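Local coordinates for glycine betaine, L-proline ABC transporter, glycine/betaine/L-proline-binding protein (ProX) (Borrelia burgdorferi, PDB 3TMG) that binds glycine betaine and probably serves as the substrate-binding component of an ABC transporter, at residues 55-60 / 86-91; 71-74 / 80-83; 73-78 / 137-142; 211-216 / 223-228. All blocks are in the same frame, centred on the assembly; numbering follows the deposited sequence.

Contact 1 (55-60 / 86-91); sequences IMYQYL and TKFVDL
Phe88 packs against Leu60 of helix 53-61 with its root and one side of its ring, and reaches Tyr57 of the same helix with CE2. At its root, Phe88 CB lies 3.6 Å from Leu60 CD2, with Leu60 CG only slightly farther. The same Leu60 methyl stays close as the ring begins, 3.7 Å from Phe88 CG and equally near CD2, and it approaches the ring obliquely. Next along that side, Phe88 CE2 meets the edge of the tyrosine ring, near its plane, at 4.2 Å from Tyr57 CD1. At the tip, Phe88 CZ reaches Tyr81, the two rings meeting edge-to-face. Here helix 53-61 covers the antiparallel sheet of a type II periplasmic-binding-protein fold near the start of strand 88-105, and Leu212 of the adjoining strand 207-214 touches both Tyr57 and Leu60. The leucine branch reaches Phe88 because its CG stands opposite the backbone N (chi1 178°), while the phenylalanine ring leaves CB between its own N and carbonyl carbon (chi1 56°). Alongside this apolar patch, a water sits 2.7 Å from Leu60 O and 2.6 Å from Lys87 O; since other acceptors also lie within reach, it need not donate to both at once.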
# COMPACT_ATOMS: atom_id res chain seq x y z
N ILE A 55 5.95 -8.02 -10.54
CA ILE A 55 5.31 -7.98 -11.87
C ILE A 55 4.74 -6.59 -12.19
O ILE A 55 4.85 -6.11 -13.33
CB ILE A 55 4.23 -9.08 -12.00
CG1 ILE A 55 4.93 -10.42 -12.18
CG2 ILE A 55 3.26 -8.78 -13.13
CD1 ILE A 55 5.91 -10.48 -13.35
N MET A 56 4.17 -5.95 -11.17
CA MET A 56 3.70 -4.58 -11.33
C MET A 56 4.80 -3.66 -11.84
O MET A 56 4.59 -2.94 -12.81
CB MET A 56 3.14 -4.02 -10.01
CG MET A 56 2.60 -2.59 -10.15
SD MET A 56 2.00 -2.01 -8.52
CE MET A 56 3.57 -1.82 -7.62
N TYR A 57 5.97 -3.67 -11.18
CA TYR A 57 7.11 -2.87 -11.62
C TYR A 57 7.65 -3.30 -13.00
O TYR A 57 7.93 -2.45 -13.87
CB TYR A 57 8.24 -2.91 -10.56
CG TYR A 57 8.05 -1.93 -9.46
CD1 TYR A 57 8.42 -0.59 -9.64
CD2 TYR A 57 7.49 -2.31 -8.24
CE1 TYR A 57 8.25 0.33 -8.62
CE2 TYR A 57 7.31 -1.38 -7.22
CZ TYR A 57 7.69 -0.06 -7.44
OH TYR A 57 7.52 0.86 -6.44
N GLN A 58 7.75 -4.60 -13.24
CA GLN A 58 8.16 -5.12 -14.57
C GLN A 58 7.28 -4.59 -15.71
O GLN A 58 7.76 -4.12 -16.77
CB GLN A 58 8.05 -6.65 -14.58
CG GLN A 58 9.12 -7.39 -13.80
CD GLN A 58 9.45 -8.74 -14.42
OE1 GLN A 58 8.64 -9.36 -15.13
NE2 GLN A 58 10.69 -9.20 -14.19
N TYR A 59 5.97 -4.68 -15.50
CA TYR A 59 4.99 -4.32 -16.53
C TYR A 59 4.93 -2.84 -16.83
O TYR A 59 4.73 -2.44 -17.97
CB TYR A 59 3.62 -4.78 -16.10
CG TYR A 59 3.36 -6.18 -16.49
CD1 TYR A 59 4.38 -6.98 -17.01
CD2 TYR A 59 2.10 -6.72 -16.34
CE1 TYR A 59 4.14 -8.27 -17.39
CE2 TYR A 59 1.85 -8.03 -16.72
CZ TYR A 59 2.87 -8.79 -17.24
OH TYR A 59 2.60 -10.06 -17.59
N LEU A 60 5.11 -2.06 -15.78
CA LEU A 60 5.24 -0.63 -15.88
C LEU A 60 6.43 -0.31 -16.78
O LEU A 60 6.30 0.51 -17.71
CB LEU A 60 5.43 -0.05 -14.49
CG LEU A 60 5.64 1.48 -14.41
CD1 LEU A 60 4.40 2.22 -14.87
CD2 LEU A 60 6.05 1.87 -12.99
N THR A 86 14.89 4.07 -14.76
CA THR A 86 15.09 4.64 -16.10
C THR A 86 13.99 4.24 -17.09
O THR A 86 13.91 4.77 -18.20
CB THR A 86 16.50 4.34 -16.68
OG1 THR A 86 16.64 2.94 -16.94
CG2 THR A 86 17.56 4.80 -15.69
N LYS A 87 13.11 3.33 -16.68
CA LYS A 87 12.07 2.84 -17.56
C LYS A 87 10.65 3.27 -17.17
O LYS A 87 9.69 2.77 -17.72
CB LYS A 87 12.11 1.30 -17.67
CG LYS A 87 13.43 0.70 -18.12
CD LYS A 87 13.58 0.75 -19.63
CE LYS A 87 14.68 -0.20 -20.08
NZ LYS A 87 14.45 -1.59 -19.58
N PHE A 88 10.50 4.18 -16.22
CA PHE A 88 9.18 4.73 -15.91
C PHE A 88 9.30 6.20 -15.53
O PHE A 88 10.42 6.72 -15.38
CB PHE A 88 8.46 3.89 -14.83
CG PHE A 88 9.23 3.73 -13.53
CD1 PHE A 88 9.43 4.81 -12.67
CD2 PHE A 88 9.71 2.48 -13.14
CE1 PHE A 88 10.15 4.67 -11.47
CE2 PHE A 88 10.40 2.31 -11.93
CZ PHE A 88 10.62 3.41 -11.09
N VAL A 89 8.17 6.88 -15.40
CA VAL A 89 8.20 8.29 -14.97
C VAL A 89 7.55 8.39 -13.59
O VAL A 89 6.42 7.96 -13.42
CB VAL A 89 7.42 9.24 -15.91
CG1 VAL A 89 7.64 10.69 -15.49
CG2 VAL A 89 7.87 9.08 -17.36
N ASP A 90 8.26 8.97 -12.63
CA ASP A 90 7.74 9.10 -11.28
C ASP A 90 7.06 10.47 -11.20
O ASP A 90 7.76 11.49 -11.28
CB ASP A 90 8.90 9.02 -10.29
CG ASP A 90 8.45 9.03 -8.81
OD1 ASP A 90 7.33 9.50 -8.49
OD2 ASP A 90 9.25 8.54 -7.96
N LEU A 91 5.74 10.50 -11.01
CA LEU A 91 5.03 11.79 -11.10
C LEU A 91 4.99 12.56 -9.78
O LEU A 91 4.59 13.73 -9.76
CB LEU A 91 3.62 11.61 -11.65
CG LEU A 91 3.51 10.93 -13.01
CD1 LEU A 91 2.05 10.87 -13.48
CD2 LEU A 91 4.40 11.61 -14.04
O HOH W 1 7.63 2.30 -19.30

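Contact 2 (71-74 / 80-83); sequences SWVP and YYEK. With BET (trimethyl glycine), chain E.
Ser71 OG comes up to the edge of the Tyr81 ring, close to the ring plane and 4.0 Å from Tyr81 CD2. With OG swung away from the backbone N (chi1 175°), the buried hydroxyl can hydrogen-bond to Tyr57 OH of helix 53-61. One residue on, Trp72 takes no part in the packing against the helix and instead offers an indole face to trimethyl glycine. The ligand's CA lies 3.6 Å above the Trp72 ring plane, offset toward the rim; its C2 methyl lies over the six-membered ring, 3.7 Å from Trp72 CH2, and its carboxylate oxygen OXT comes to 3.3 Å from Trp72 CG. Two neighbours help to hold the indole: Glu28 accepts the NE1 hydrogen bond, and the ring of Trp182 meets it at about 85°. Val73 returns to the side of Ser71, and the two side chains Val73 and Tyr81 cross at about a right angle. Its CG1 methyl rests obliquely on the tyrosine ring, 3.6 Å from Tyr81 CD2. The strand ends at Val73, and Pro74 follows through a cis peptide bond. Tyr81 itself is tethered at its far end by a hydrogen bond from OH to Asp90 OD2. Strand 67-73 is thus built into the protein by one side and presents its pocket residue on the other. A quaternary ammonium lacks N-H groups to donate, so methyl contact with an electron-rich indole, probably with cation-pi character, suits recognition of betaine as in other glycine betaine-binding proteins.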
# COMPACT_ATOMS: atom_id res chain seq x y z
N SER A 71 3.24 2.81 -5.57
CA SER A 71 4.69 2.75 -5.29
C SER A 71 5.07 3.31 -3.92
O SER A 71 4.85 4.50 -3.66
CB SER A 71 5.48 3.46 -6.41
OG SER A 71 6.88 3.53 -6.16
N TRP A 72 5.64 2.47 -3.06
CA TRP A 72 5.99 2.91 -1.68
C TRP A 72 7.44 3.23 -1.65
O TRP A 72 8.30 2.33 -1.68
CB TRP A 72 5.66 1.84 -0.64
CG TRP A 72 4.22 1.89 -0.21
CD1 TRP A 72 3.07 1.76 -1.01
CD2 TRP A 72 3.74 1.99 1.16
NE1 TRP A 72 1.93 1.87 -0.22
CE2 TRP A 72 2.28 2.01 1.09
CE3 TRP A 72 4.37 2.09 2.42
CZ2 TRP A 72 1.50 2.09 2.23
CZ3 TRP A 72 3.57 2.19 3.55
CH2 TRP A 72 2.16 2.18 3.45
N VAL A 73 7.76 4.53 -1.58
CA VAL A 73 9.16 4.97 -1.76
C VAL A 73 9.55 6.08 -0.81
O VAL A 73 8.66 6.83 -0.37
CB VAL A 73 9.43 5.51 -3.19
CG1 VAL A 73 9.61 4.33 -4.14
CG2 VAL A 73 8.28 6.43 -3.63
N PRO A 74 10.88 6.21 -0.53
CA PRO A 74 11.96 5.40 -1.17
C PRO A 74 12.24 4.01 -0.56
O PRO A 74 12.85 3.17 -1.23
CB PRO A 74 13.21 6.29 -0.96
CG PRO A 74 12.95 6.89 0.41
CD PRO A 74 11.48 7.27 0.32
N TYR A 80 12.92 -2.85 -6.06
CA TYR A 80 12.37 -2.78 -7.43
C TYR A 80 12.61 -1.47 -8.18
O TYR A 80 12.89 -1.46 -9.37
CB TYR A 80 10.85 -3.05 -7.39
CG TYR A 80 10.50 -4.37 -6.76
CD1 TYR A 80 10.77 -5.60 -7.42
CD2 TYR A 80 9.94 -4.41 -5.47
CE1 TYR A 80 10.46 -6.80 -6.81
CE2 TYR A 80 9.62 -5.62 -4.86
CZ TYR A 80 9.85 -6.81 -5.55
OH TYR A 80 9.52 -8.01 -4.93
N TYR A 81 12.49 -0.36 -7.46
CA TYR A 81 12.48 0.97 -8.06
C TYR A 81 13.86 1.36 -8.59
O TYR A 81 13.99 1.86 -9.71
CB TYR A 81 12.00 1.94 -6.97
CG TYR A 81 11.86 3.37 -7.38
CD1 TYR A 81 13.00 4.18 -7.57
CD2 TYR A 81 10.59 3.96 -7.55
CE1 TYR A 81 12.89 5.50 -7.98
CE2 TYR A 81 10.49 5.29 -7.94
CZ TYR A 81 11.63 6.05 -8.14
OH TYR A 81 11.57 7.38 -8.52
N GLU A 82 14.89 1.15 -7.78
CA GLU A 82 16.27 1.45 -8.17
C GLU A 82 16.67 0.72 -9.44
O GLU A 82 17.41 1.26 -10.25
CB GLU A 82 17.23 1.07 -7.06
CG GLU A 82 17.19 2.02 -5.87
CD GLU A 82 17.97 3.27 -6.15
OE1 GLU A 82 17.85 3.81 -7.28
OE2 GLU A 82 18.72 3.71 -5.24
N LYS A 83 16.19 -0.51 -9.58
CA LYS A 83 16.54 -1.33 -10.73
C LYS A 83 15.91 -0.83 -12.03
O LYS A 83 16.45 -1.10 -13.08
CB LYS A 83 16.15 -2.79 -10.46
CG LYS A 83 17.20 -3.53 -9.65
CD LYS A 83 16.67 -4.84 -9.10
CE LYS A 83 17.45 -5.26 -7.83
NZ LYS A 83 17.55 -4.18 -6.79
N BET E . 2.36 -2.05 1.83
CA BET E . 3.04 -1.65 0.58
C BET E . 4.53 -1.99 0.73
O BET E . 5.02 -3.15 0.63
OXT BET E . 5.24 -1.04 1.00
C1 BET E . 0.95 -1.63 1.84
C2 BET E . 3.01 -1.43 2.98
C3 BET E . 2.44 -3.52 1.97

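Contact 3 (73-78 / 137-142); sequences VPTADK and QIVTEQ
Just beyond Thr75 and Ala76, whose backbone receives Val139, the carboxylate oxygen Asp77 OD2 is held by two hydrogen bonds, one with Tyr57 OH and one with the backbone N of Trp72. These ties hold the third residue of a type I turn running from Thr75 to Lys78, whose closing bond from Lys78 N to Thr75 O is weak. Across from it, Val139 projects from helix 135-146 and does the touching with both methyls. Its CG2 lies against two successive carbonyl oxygens, 3.6 Å from Thr75 O and 3.8 Å from Ala76 O, while CG1 meets the threonine methyl at 4.2 Å from Thr75 CG2. In a two-lobed binding protein of this family the ligand lies in the cleft, and the turn and the helix probably approach one another across that cleft beside the bound betaine. Ala76 is a pocket residue that touches trimethyl glycine; Thr136, in the first turn of the helix, hydrogen-bonds to the ligand through its backbone N. A helix N-terminus at this place would be expected to favour the betaine carboxylate electrostatically. Thr75 CG2 is directed to the helix because it stands opposite the backbone N, the rotation (chi1 -58°) that leaves OG1 beside that N and hydrogen-bonded to Glu207 OE2. Gln100 of strand 88-105 packs against Thr75, Ala76 and Val139 alike.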
# COMPACT_ATOMS: atom_id res chain seq x y z
N VAL A 73 7.76 4.53 -1.58
CA VAL A 73 9.16 4.97 -1.76
C VAL A 73 9.55 6.08 -0.81
O VAL A 73 8.66 6.83 -0.37
CB VAL A 73 9.43 5.51 -3.19
CG1 VAL A 73 9.61 4.33 -4.14
CG2 VAL A 73 8.28 6.43 -3.63
N PRO A 74 10.88 6.21 -0.53
CA PRO A 74 11.96 5.40 -1.17
C PRO A 74 12.24 4.01 -0.56
O PRO A 74 12.85 3.17 -1.23
CB PRO A 74 13.21 6.29 -0.96
CG PRO A 74 12.95 6.89 0.41
CD PRO A 74 11.48 7.27 0.32
N THR A 75 11.79 3.75 0.67
CA THR A 75 12.35 2.61 1.40
C THR A 75 11.73 1.25 1.06
O THR A 75 12.48 0.31 0.71
CB THR A 75 12.34 2.80 2.93
OG1 THR A 75 13.10 3.98 3.24
CG2 THR A 75 13.01 1.55 3.64
N ALA A 76 10.41 1.18 1.11
CA ALA A 76 9.74 -0.12 0.97
C ALA A 76 10.08 -0.74 -0.37
O ALA A 76 10.44 -1.93 -0.43
CB ALA A 76 8.23 0.00 1.14
N ASP A 77 9.99 0.04 -1.45
CA ASP A 77 10.15 -0.54 -2.79
C ASP A 77 11.52 -0.35 -3.43
O ASP A 77 11.65 -0.56 -4.63
CB ASP A 77 9.07 -0.03 -3.77
CG ASP A 77 7.68 -0.49 -3.42
OD1 ASP A 77 7.47 -1.24 -2.40
OD2 ASP A 77 6.76 -0.05 -4.14
N LYS A 78 12.52 0.00 -2.63
CA LYS A 78 13.86 0.29 -3.14
C LYS A 78 14.36 -0.80 -4.09
O LYS A 78 14.82 -0.51 -5.18
CB LYS A 78 14.86 0.48 -1.98
N GLN A 137 7.77 -6.60 3.20
CA GLN A 137 8.31 -7.91 3.58
C GLN A 137 9.83 -8.04 3.36
O GLN A 137 10.57 -8.61 4.19
CB GLN A 137 7.60 -9.00 2.79
CG GLN A 137 7.90 -10.45 3.24
CD GLN A 137 7.08 -10.90 4.44
OE1 GLN A 137 6.38 -10.09 5.07
NE2 GLN A 137 7.23 -12.17 4.82
N ILE A 138 10.29 -7.55 2.22
CA ILE A 138 11.72 -7.47 1.93
C ILE A 138 12.48 -6.68 3.01
O ILE A 138 13.50 -7.16 3.59
CB ILE A 138 11.97 -6.85 0.54
CG1 ILE A 138 11.37 -7.77 -0.57
CG2 ILE A 138 13.48 -6.61 0.33
CD1 ILE A 138 11.61 -7.29 -2.01
N VAL A 139 11.99 -5.48 3.32
CA VAL A 139 12.73 -4.60 4.26
C VAL A 139 12.66 -5.17 5.69
O VAL A 139 13.60 -5.09 6.45
CB VAL A 139 12.21 -3.14 4.24
CG1 VAL A 139 13.03 -2.31 5.21
CG2 VAL A 139 12.42 -2.57 2.80
N THR A 140 11.53 -5.78 6.02
CA THR A 140 11.42 -6.48 7.31
C THR A 140 12.51 -7.57 7.47
O THR A 140 13.15 -7.69 8.52
CB THR A 140 10.05 -7.13 7.44
OG1 THR A 140 9.05 -6.10 7.53
CG2 THR A 140 10.00 -7.97 8.71
N GLU A 141 12.70 -8.38 6.44
CA GLU A 141 13.75 -9.40 6.48
C GLU A 141 15.13 -8.73 6.62
O GLU A 141 16.01 -9.23 7.35
CB GLU A 141 13.70 -10.27 5.23
CG GLU A 141 14.72 -11.38 5.23
CD GLU A 141 14.83 -12.02 3.86
OE1 GLU A 141 14.27 -11.47 2.89
OE2 GLU A 141 15.48 -13.09 3.76
N GLN A 142 15.33 -7.60 5.93
CA GLN A 142 16.61 -6.89 6.06
C GLN A 142 16.81 -6.35 7.50
O GLN A 142 17.92 -6.42 8.04
CB GLN A 142 16.71 -5.78 5.00
CG GLN A 142 16.77 -6.34 3.57
CD GLN A 142 16.65 -5.30 2.46
OE1 GLN A 142 16.08 -4.23 2.65
NE2 GLN A 142 17.18 -5.62 1.29

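Contact 4 (211-216 / 223-228); sequences TLVRLG and DAYYVF
Val213 and Phe228 meet through apolar groups between strand 211-214 and helix 223-228, whose axes run nearly antiparallel, at 161°, and come within 9.5 Å. The valine divides its methyls between two aromatic residues one helical turn apart. CG1 leans obliquely on the root of the phenylalanine, 3.6 Å from Phe228 CB and as near to its CG, whereas Val213 CG2 reaches the other ring at 4.1 Å from Tyr225 CE2. This split follows from a chi1 of -62°, which sets CG1 opposite the carbonyl carbon. Thr211, two residues earlier on the same face, adds its methyl, with CG2 at 3.7 Å from Phe228 CB and also abutting the helix backbone, 3.3 Å from Phe228 O. The polar link at this end is made by water: Phe228 O accepts a hydrogen bond from a water at 2.6 Å, and the same water is hydrogen-bonded to Thr211 OG1, which has a second partner in Asn94 ND2. Charged groups lie at the other end of the strand, where Arg214 makes salt bridges with Asp66 and Asp220. Helix 222-230 is therefore packed against one face of strand 207-214 mainly by shape and apolar burial, with no direct hydrogen bond between the two segments; water supplies the polar link between threonine hydroxyl and helix carbonyl, well away from the betaine site.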
# COMPACT_ATOMS: atom_id res chain seq x y z
N THR A 211 2.92 7.86 -7.67
CA THR A 211 2.23 7.45 -8.88
C THR A 211 3.32 7.38 -9.96
O THR A 211 4.07 8.34 -10.17
CB THR A 211 1.17 8.52 -9.29
OG1 THR A 211 0.13 8.55 -8.30
CG2 THR A 211 0.55 8.14 -10.65
N LEU A 212 3.45 6.21 -10.58
CA LEU A 212 4.39 6.06 -11.68
C LEU A 212 3.63 5.74 -12.95
O LEU A 212 2.63 5.00 -12.91
CB LEU A 212 5.40 4.94 -11.41
CG LEU A 212 5.93 4.82 -9.98
CD1 LEU A 212 6.72 3.52 -9.81
CD2 LEU A 212 6.77 6.02 -9.54
N VAL A 213 4.11 6.25 -14.09
CA VAL A 213 3.46 5.96 -15.37
C VAL A 213 4.53 5.50 -16.37
O VAL A 213 5.71 5.74 -16.19
CB VAL A 213 2.67 7.18 -15.94
CG1 VAL A 213 1.54 7.60 -15.02
CG2 VAL A 213 3.59 8.36 -16.22
N ARG A 214 4.09 4.80 -17.40
CA ARG A 214 5.02 4.30 -18.42
C ARG A 214 5.64 5.47 -19.20
O ARG A 214 5.03 6.51 -19.32
CB ARG A 214 4.33 3.33 -19.37
CG ARG A 214 3.11 3.87 -20.10
CD ARG A 214 2.61 2.88 -21.15
NE ARG A 214 1.55 3.45 -21.98
CZ ARG A 214 1.74 4.19 -23.07
NH1 ARG A 214 2.97 4.45 -23.51
NH2 ARG A 214 0.68 4.63 -23.76
N LEU A 215 6.84 5.25 -19.75
CA LEU A 215 7.54 6.21 -20.62
C LEU A 215 6.70 6.98 -21.66
O LEU A 215 6.86 8.19 -21.81
CB LEU A 215 8.74 5.52 -21.33
CG LEU A 215 9.92 5.10 -20.44
CD1 LEU A 215 11.10 4.58 -21.26
CD2 LEU A 215 10.37 6.24 -19.53
N GLY A 216 5.81 6.32 -22.39
CA GLY A 216 5.17 7.06 -23.51
C GLY A 216 3.81 7.67 -23.19
O GLY A 216 3.17 8.23 -24.07
N ASP A 223 -4.89 12.96 -21.43
CA ASP A 223 -5.97 12.93 -20.44
C ASP A 223 -5.71 11.89 -19.34
O ASP A 223 -5.95 12.18 -18.14
CB ASP A 223 -7.31 12.67 -21.12
CG ASP A 223 -7.78 13.87 -21.95
OD1 ASP A 223 -7.25 14.98 -21.79
OD2 ASP A 223 -8.68 13.67 -22.76
N ALA A 224 -5.22 10.70 -19.73
CA ALA A 224 -4.92 9.65 -18.74
C ALA A 224 -3.72 10.06 -17.91
O ALA A 224 -3.74 9.90 -16.70
CB ALA A 224 -4.68 8.27 -19.37
N TYR A 225 -2.68 10.60 -18.56
CA TYR A 225 -1.52 11.17 -17.85
C TYR A 225 -1.94 12.20 -16.81
O TYR A 225 -1.48 12.15 -15.66
CB TYR A 225 -0.56 11.79 -18.86
CG TYR A 225 0.67 12.39 -18.24
CD1 TYR A 225 0.67 13.71 -17.77
CD2 TYR A 225 1.84 11.65 -18.10
CE1 TYR A 225 1.80 14.27 -17.17
CE2 TYR A 225 2.99 12.20 -17.53
CZ TYR A 225 2.97 13.52 -17.07
OH TYR A 225 4.09 14.09 -16.47
N TYR A 226 -2.83 13.11 -17.20
CA TYR A 226 -3.30 14.17 -16.32
C TYR A 226 -3.93 13.60 -15.05
O TYR A 226 -3.62 14.07 -13.96
CB TYR A 226 -4.29 15.07 -17.09
CG TYR A 226 -4.82 16.27 -16.33
CD1 TYR A 226 -5.72 16.10 -15.26
CD2 TYR A 226 -4.45 17.59 -16.70
CE1 TYR A 226 -6.22 17.18 -14.57
CE2 TYR A 226 -4.96 18.69 -16.03
CZ TYR A 226 -5.85 18.48 -14.99
OH TYR A 226 -6.32 19.58 -14.30
N VAL A 227 -4.78 12.57 -15.18
CA VAL A 227 -5.40 11.97 -14.00
C VAL A 227 -4.33 11.35 -13.08
O VAL A 227 -4.32 11.59 -11.86
CB VAL A 227 -6.47 10.94 -14.37
CG1 VAL A 227 -7.04 10.29 -13.13
CG2 VAL A 227 -7.56 11.60 -15.20
N PHE A 228 -3.42 10.55 -13.64
CA PHE A 228 -2.32 10.01 -12.84
C PHE A 228 -1.52 11.13 -12.15
O PHE A 228 -1.10 11.00 -10.97
CB PHE A 228 -1.38 9.12 -13.68
CG PHE A 228 -1.95 7.74 -14.02
CD1 PHE A 228 -2.26 6.82 -13.01
CD2 PHE A 228 -2.13 7.35 -15.34
CE1 PHE A 228 -2.75 5.55 -13.32
CE2 PHE A 228 -2.65 6.08 -15.66
CZ PHE A 228 -2.94 5.17 -14.64
O HOH W 2 -0.61 11.12 -8.43

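Overall arrangement
Contacts 1, 2 and 4 share the antiparallel sheet, with strand 207-214 between strands 67-73 and 88-105. Contacts 1 and 4 are joined by backbone bonds, Val89 N to Val213 O at 2.8 Å and Leu91 N to Thr211 O at 2.9 Å. Leu212 packs on the contact 1 side of that strand while contact 4 uses its other face. Contacts 2 and 3 share Val73 and Pro74, and Trp72 O lies 2.9 Å from Asp77 N. Both touch betaine, through Trp72 and Ala76 respectively. The side chain of Tyr57 in contact 1 is about 8 Å from the bound betaine. The side chain of Thr211 in contact 4 is about 14 Å from the bound betaine. Contacts 3 and 4 have centres about 25 Å apart.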